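PDB 6WQV: endoglucanase from Ruminococcus champanellensis, which probably cleaves internal beta-1,4 linkages in cellulose and related plant polysaccharides as a broad-specificity family 5 glycoside hydrolase. Local coordinates for residues Ala291-Lys294 and Asn295-Asn298. Residues are numbered along the deposited sequence; the frame is centred on the assembly and turned at random.
Sequences ALNK and NNIN
Asn-293 OD1 accepts the backbone N-H of Asn-295 at 2.9 Å, an Asx turn in the loop that links strand 284-289 to helix 297-313 in the TIM barrel of this family 5 enzyme. The bond is fairly straight at hydrogen (157°), yet the donor stands above the carbonyl plane. With CG anti to the backbone N (chi1 172°) and beside the carbonyl carbon, the carboxamide of Asn-293 swings toward the following residues, where OD1 meets Asn-295 N. A second side-chain bond runs the opposite way along the chain: Lys-294 N donates to Asn-296 OD1 at 3.0 Å, again from above the amide plane. Asn-296 takes the rotamer with CG between its N and carbonyl carbon, which folds the amide back against Lys-294 CB, 3.6 Å from OD1. Although Asn-296 is the N-cap residue of the helix, OD1 serves the preceding loop. The amides of Asn-293 and Asn-295 lie nearly perpendicular (87°), their ND2 groups 3.5 Å apart as two donors with no hydrogen bond between them. One water spans the turn, donating to Leu-292 O at 2.7 Å and accepting from Asn-296 ND2. Another donates to Asn-293 OD1 at 2.8 Å and accepts only weakly from Asn-296 N.

Around these bonds, Asn-293 ND2 donates to Phe-326 O, fixing the amide's rotation, and Asn-296 ND2 binds Ser-256 O. An alanine in place of Asn-293 would probably leave Asn-295 N and Phe-326 O without their side-chain partner and free the turn to shift. The extended Lys-294 chain carries NZ to the carbonyl oxygens of Asn-251, Phe-248 and Thr-255, tying the turn to helix 246-249 and the residues just after it.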
ATOM      1  N   ALA A 291      -1.030 -14.060   4.176  1.00 12.13           N
ATOM      2  CA  ALA A 291      -1.730 -15.039   5.002  1.00 12.88           C
ATOM      3  C   ALA A 291      -0.931 -15.205   6.287  1.00 12.80           C
ATOM      4  O   ALA A 291       0.276 -15.455   6.239  1.00 13.54           O
ATOM      5  CB  ALA A 291      -1.884 -16.394   4.299  1.00 13.97           C
ATOM      6  N   LEU A 292      -1.605 -15.050   7.419  1.00 13.16           N
ATOM      7  CA  LEU A 292      -0.951 -15.136   8.717  1.00 15.61           C
ATOM      8  C   LEU A 292      -0.245 -16.468   8.895  1.00 13.83           C
ATOM      9  O   LEU A 292      -0.739 -17.517   8.473  1.00 14.60           O
ATOM     10  CB  LEU A 292      -2.012 -15.074   9.809  1.00 17.34           C
ATOM     11  CG  LEU A 292      -2.809 -13.789   9.973  1.00 15.51           C
ATOM     12  CD1 LEU A 292      -4.114 -14.081  10.701  1.00 16.42           C
ATOM     13  CD2 LEU A 292      -2.017 -12.773  10.749  1.00 16.05           C
ATOM     14  N   ASN A 293       0.886 -16.437   9.603  1.00 13.08           N
ATOM     15  CA  ASN A 293       1.504 -17.683  10.028  1.00 14.69           C
ATOM     16  C   ASN A 293       0.646 -18.332  11.107  1.00 14.29           C
ATOM     17  O   ASN A 293       0.491 -17.776  12.201  1.00 15.37           O
ATOM     18  CB  ASN A 293       2.900 -17.471  10.602  1.00 13.93           C
ATOM     19  CG  ASN A 293       3.451 -18.748  11.219  1.00 15.89           C
ATOM     20  OD1 ASN A 293       3.214 -19.843  10.707  1.00 17.49           O
ATOM     21  ND2 ASN A 293       4.161 -18.618  12.329  1.00 16.51           N
ATOM     22  N   LYS A 294       0.104 -19.514  10.808  1.00 15.02           N
ATOM     23  CA  LYS A 294      -0.656 -20.314  11.759  1.00 16.27           C
ATOM     24  C   LYS A 294      -0.026 -21.694  11.898  1.00 17.97           C
ATOM     25  O   LYS A 294      -0.711 -22.682  12.185  1.00 18.81           O
ATOM     26  CB  LYS A 294      -2.124 -20.409  11.340  1.00 16.37           C
ATOM     27  CG  LYS A 294      -2.865 -19.080  11.441  1.00 16.17           C
ATOM     28  CD  LYS A 294      -4.258 -19.169  10.836  1.00 16.01           C
ATOM     29  CE  LYS A 294      -5.026 -17.870  11.023  1.00 17.48           C
ATOM     30  NZ  LYS A 294      -6.277 -17.848  10.215  1.00 17.39           N
ATOM     31  N   ASN A 295       1.294 -21.765  11.668  1.00 18.54           N
ATOM     32  CA  ASN A 295       2.051 -23.011  11.761  1.00 19.49           C
ATOM     33  C   ASN A 295       1.446 -24.059  10.830  1.00 18.48           C
ATOM     34  O   ASN A 295       1.274 -25.231  11.174  1.00 19.83           O
ATOM     35  CB  ASN A 295       2.163 -23.446  13.216  1.00 24.48           C
ATOM     36  CG  ASN A 295       2.798 -22.355  14.074  1.00 30.93           C
ATOM     37  OD1 ASN A 295       2.244 -21.943  15.093  1.00 36.26           O
ATOM     38  ND2 ASN A 295       3.951 -21.851  13.631  1.00 30.88           N
ATOM     39  N   ASN A 296       1.188 -23.607   9.602  1.00 19.13           N
ATOM     40  CA  ASN A 296       0.381 -24.309   8.623  1.00 19.10           C
ATOM     41  C   ASN A 296       1.039 -24.189   7.249  1.00 19.07           C
ATOM     42  O   ASN A 296       0.463 -23.676   6.298  1.00 17.13           O
ATOM     43  CB  ASN A 296      -1.022 -23.687   8.605  1.00 19.31           C
ATOM     44  CG  ASN A 296      -1.021 -22.153   8.312  1.00 17.64           C
ATOM     45  OD1 ASN A 296      -0.043 -21.425   8.552  1.00 17.18           O
ATOM     46  ND2 ASN A 296      -2.146 -21.664   7.810  1.00 17.62           N
ATOM     47  N   ILE A 297       2.275 -24.666   7.119  1.00 19.55           N
ATOM     48  CA  ILE A 297       3.036 -24.296   5.928  1.00 20.35           C
ATOM     49  C   ILE A 297       2.450 -24.947   4.675  1.00 17.96           C
ATOM     50  O   ILE A 297       2.438 -24.330   3.604  1.00 17.87           O
ATOM     51  CB  ILE A 297       4.543 -24.562   6.092  1.00 25.35           C
ATOM     52  CG1 ILE A 297       5.331 -23.890   4.958  1.00 23.43           C
ATOM     53  CG2 ILE A 297       4.816 -26.051   6.077  1.00 27.26           C
ATOM     54  CD1 ILE A 297       5.196 -22.364   4.898  1.00 23.56           C
ATOM     55  N   ASN A 298       1.940 -26.176   4.774  1.00 18.92           N
ATOM     56  CA  ASN A 298       1.405 -26.814   3.569  1.00 19.03           C
ATOM     57  C   ASN A 298       0.197 -26.047   3.040  1.00 18.56           C
ATOM     58  O   ASN A 298       0.064 -25.840   1.827  1.00 17.99           O
ATOM     59  CB  ASN A 298       1.071 -28.285   3.821  1.00 21.83           C
ATOM     60  CG  ASN A 298       2.313 -29.142   4.007  1.00 25.56           C
ATOM     61  OD1 ASN A 298       3.411 -28.777   3.578  1.00 25.37           O
ATOM     62  ND2 ASN A 298       2.142 -30.291   4.646  1.00 29.44           N
TER
HETATM   63  O   HOH W   1      -2.867 -18.839   7.427  1.00 16.03           O
HETATM   64  O   HOH W   2       3.575 -21.386   8.391  1.00 22.13           O